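Local coordinates for PF14_0633 protein (Plasmodium falciparum, PDB 3IGM), which probably acts as a sequence-specific transcription factor, contacting its cognate DNA through the AP2 domain, which is seen bound to DNA as a domain-swapped dimer, at residues Met17-Ala22 with Ser32-Pro37. Sequence-based numbering, arbitrary orientation.
With nucleotides of chain B.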
# COMPACT_ATOMS: atom_id res chain seq x y z
N MET A 17 2.34 7.90 4.19
CA MET A 17 1.61 8.29 2.98
C MET A 17 1.57 7.17 1.96
O MET A 17 0.73 7.16 1.06
CB MET A 17 2.24 9.53 2.34
CG MET A 17 2.25 10.77 3.22
SD MET A 17 3.12 12.15 2.46
CE MET A 17 2.02 12.44 1.07
N CYS A 18 2.48 6.21 2.08
CA CYS A 18 2.63 5.20 1.04
C CYS A 18 2.89 5.89 -0.32
O CYS A 18 2.21 5.64 -1.32
CB CYS A 18 1.38 4.31 1.00
SG CYS A 18 1.53 2.85 -0.04
N ALA A 19 3.87 6.79 -0.33
CA ALA A 19 4.22 7.60 -1.50
C ALA A 19 5.69 7.99 -1.46
O ALA A 19 6.28 8.12 -0.37
CB ALA A 19 3.36 8.86 -1.56
N TRP A 20 6.26 8.18 -2.65
CA TRP A 20 7.56 8.80 -2.82
C TRP A 20 7.39 10.30 -2.79
O TRP A 20 6.51 10.83 -3.47
CB TRP A 20 8.15 8.44 -4.20
CG TRP A 20 8.29 6.98 -4.47
CD1 TRP A 20 7.44 6.19 -5.18
CD2 TRP A 20 9.35 6.13 -4.02
NE1 TRP A 20 7.91 4.89 -5.20
CE2 TRP A 20 9.08 4.83 -4.50
CE3 TRP A 20 10.51 6.34 -3.26
CZ2 TRP A 20 9.93 3.74 -4.24
CZ3 TRP A 20 11.35 5.25 -3.00
CH2 TRP A 20 11.05 3.97 -3.49
N LEU A 21 8.20 10.99 -1.99
CA LEU A 21 8.28 12.43 -2.12
C LEU A 21 9.63 12.83 -2.70
O LEU A 21 10.67 12.29 -2.32
CB LEU A 21 7.99 13.19 -0.82
CG LEU A 21 6.84 12.87 0.14
CD1 LEU A 21 6.53 14.07 1.02
CD2 LEU A 21 5.59 12.33 -0.49
N ALA A 22 9.58 13.74 -3.66
CA ALA A 22 10.76 14.34 -4.24
C ALA A 22 10.95 15.67 -3.53
O ALA A 22 10.09 16.56 -3.58
CB ALA A 22 10.57 14.53 -5.75
N SER A 32 8.60 19.81 -1.23
CA SER A 32 8.40 18.42 -1.64
C SER A 32 7.23 18.25 -2.60
O SER A 32 6.25 19.00 -2.55
CB SER A 32 8.23 17.51 -0.42
OG SER A 32 6.99 17.72 0.22
N ARG A 33 7.34 17.25 -3.47
CA ARG A 33 6.27 16.87 -4.37
C ARG A 33 5.96 15.38 -4.16
O ARG A 33 6.86 14.54 -4.14
CB ARG A 33 6.67 17.16 -5.82
CG ARG A 33 5.71 16.63 -6.90
CD ARG A 33 4.51 17.52 -7.14
NE ARG A 33 4.86 18.85 -7.64
CZ ARG A 33 4.72 19.26 -8.90
NH1 ARG A 33 4.26 18.45 -9.85
NH2 ARG A 33 5.04 20.50 -9.21
N THR A 34 4.67 15.09 -4.00
CA THR A 34 4.21 13.76 -3.67
C THR A 34 3.86 12.91 -4.90
O THR A 34 3.13 13.35 -5.80
CB THR A 34 2.98 13.87 -2.73
OG1 THR A 34 3.40 14.46 -1.48
CG2 THR A 34 2.38 12.51 -2.48
N PHE A 35 4.36 11.67 -4.91
CA PHE A 35 4.09 10.71 -5.98
C PHE A 35 3.57 9.38 -5.43
O PHE A 35 4.35 8.51 -5.02
CB PHE A 35 5.36 10.47 -6.81
CG PHE A 35 5.82 11.67 -7.58
CD1 PHE A 35 5.40 11.88 -8.91
CD2 PHE A 35 6.67 12.60 -7.00
CE1 PHE A 35 5.82 12.98 -9.63
CE2 PHE A 35 7.11 13.72 -7.71
CZ PHE A 35 6.68 13.91 -9.03
N HIS A 36 2.24 9.24 -5.40
CA HIS A 36 1.60 7.99 -5.00
C HIS A 36 1.71 6.97 -6.13
O HIS A 36 1.66 7.35 -7.32
CB HIS A 36 0.11 8.21 -4.71
CG HIS A 36 -0.14 8.95 -3.43
ND1 HIS A 36 -0.13 8.33 -2.20
CD2 HIS A 36 -0.41 10.25 -3.20
CE1 HIS A 36 -0.38 9.22 -1.26
NE2 HIS A 36 -0.56 10.40 -1.84
N PRO A 37 1.84 5.67 -5.78
CA PRO A 37 1.73 4.66 -6.83
C PRO A 37 0.50 4.94 -7.68
O PRO A 37 -0.57 5.31 -7.17
CB PRO A 37 1.57 3.36 -6.05
CG PRO A 37 2.28 3.61 -4.75
CD PRO A 37 2.10 5.08 -4.46
P DC B 3 2.00 18.41 -3.56
OP1 DC B 3 1.98 19.46 -4.59
OP2 DC B 3 2.71 17.13 -3.81
O5' DC B 3 2.57 19.10 -2.23
C5' DC B 3 1.94 20.29 -1.74
C4' DC B 3 2.45 20.63 -0.35
O4' DC B 3 2.14 19.53 0.54
C3' DC B 3 3.96 20.79 -0.25
O3' DC B 3 4.24 22.18 -0.35
C2' DC B 3 4.33 20.18 1.11
C1' DC B 3 3.00 19.67 1.65
N1 DC B 3 3.02 18.35 2.32
C2 DC B 3 2.93 18.32 3.72
O2 DC B 3 2.84 19.39 4.36
N3 DC B 3 2.93 17.12 4.33
C4 DC B 3 3.02 15.98 3.63
N4 DC B 3 3.00 14.83 4.32
C5 DC B 3 3.13 15.99 2.19
C6 DC B 3 3.13 17.19 1.58
P DG B 2 -2.26 13.24 -1.64
OP1 DG B 2 -2.51 12.79 -3.03
OP2 DG B 2 -1.39 12.45 -0.74
O5' DG B 2 -1.64 14.70 -1.67
C5' DG B 2 -2.21 15.74 -2.45
C4' DG B 2 -1.41 17.00 -2.18
O4' DG B 2 -1.47 17.31 -0.76
C3' DG B 2 0.07 16.88 -2.54
O3' DG B 2 0.49 18.11 -3.15
C2' DG B 2 0.78 16.64 -1.20
C1' DG B 2 -0.18 17.24 -0.18
N9 DG B 2 -0.26 16.46 1.06
C8 DG B 2 -0.21 15.09 1.18
N7 DG B 2 -0.30 14.67 2.40
C5 DG B 2 -0.42 15.83 3.15
C6 DG B 2 -0.54 16.00 4.55
O6 DG B 2 -0.58 15.10 5.40
N1 DG B 2 -0.64 17.34 4.92
C2 DG B 2 -0.60 18.40 4.04
N2 DG B 2 -0.68 19.63 4.56
N3 DG B 2 -0.47 18.26 2.71
C4 DG B 2 -0.38 16.95 2.34
P DA B 4 5.70 22.79 -0.21
OP1 DA B 4 5.68 24.13 -0.85
OP2 DA B 4 6.68 21.75 -0.59
O5' DA B 4 5.85 23.01 1.36
C5' DA B 4 4.84 23.72 2.11
C4' DA B 4 5.34 23.88 3.54
O4' DA B 4 5.34 22.59 4.20
C3' DA B 4 6.77 24.38 3.67
O3' DA B 4 6.82 25.22 4.82
C2' DA B 4 7.63 23.11 3.82
C1' DA B 4 6.66 22.13 4.48
N9 DA B 4 6.74 20.74 4.04
C8 DA B 4 7.07 20.25 2.81
N7 DA B 4 7.05 18.93 2.73
C5 DA B 4 6.66 18.52 4.00
C6 DA B 4 6.45 17.26 4.59
N6 DA B 4 6.58 16.09 3.94
N1 DA B 4 6.07 17.22 5.91
C2 DA B 4 5.92 18.37 6.58
N3 DA B 4 6.10 19.61 6.13
C4 DA B 4 6.47 19.63 4.83
O HOH W 1 -0.24 5.77 -2.06
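The hairpin of strands 19-26 and 29-35 in the AP2 domain's three-stranded antiparallel sheet pairs Trp20 with Phe35 and Ala22 with Arg33, each through two backbone hydrogen bonds. The first pair is uneven: Phe35 N meets Trp20 O at 2.7 Å, nearly head-on to the carbonyl, whereas Trp20 N sits well above the carbonyl plane of Phe35 O, 3.1 Å away. Leu21 and Thr34 form the non-hydrogen-bonded pair between them, their side chains lying side by side on the DNA-facing side, with Leu21 CD2 3.2 Å from Thr34 OG1.

Where strand 19-26 begins, Cys18 and Ala19 together face Asn14 in a G1 beta bulge. The methyl of Ala19 then lies over one face of the His36 imidazole, 3.8 Å from CB to the ring centroid and 21° off the normal. One water joins Cys18 O to His36 ND1 at the ring edge, so the imidazole is held by its polar atoms at both ends: NE2 donates a very short bond to OP2 of DG2 of chain B.

As in other AP2 domains, the sheet lies against the DNA. On the phosphates, Thr34 N donates to OP2 of DC3 of chain B at 2.8 Å, and Ser32 N to OP2 of DA4 of chain B. Two bonds reach bases: with chi1 at 72°, Ser32 OG lies between its backbone N and carbonyl carbon, where it donates to DA4 N7, and Met17 SD accepts a weak bond from DC3 N4. Met17 bends at chi3 (65°), putting CE 3.5 Å from Thr34 OG1 and beside the DG2 base. On the other face, Ala22 CB touches Phe35 CE2 at 4.1 Å, and the second subunit packs there with its Ala51 and Phe54; Cys18 SG is disulfide-bonded to Cys18 of that subunit.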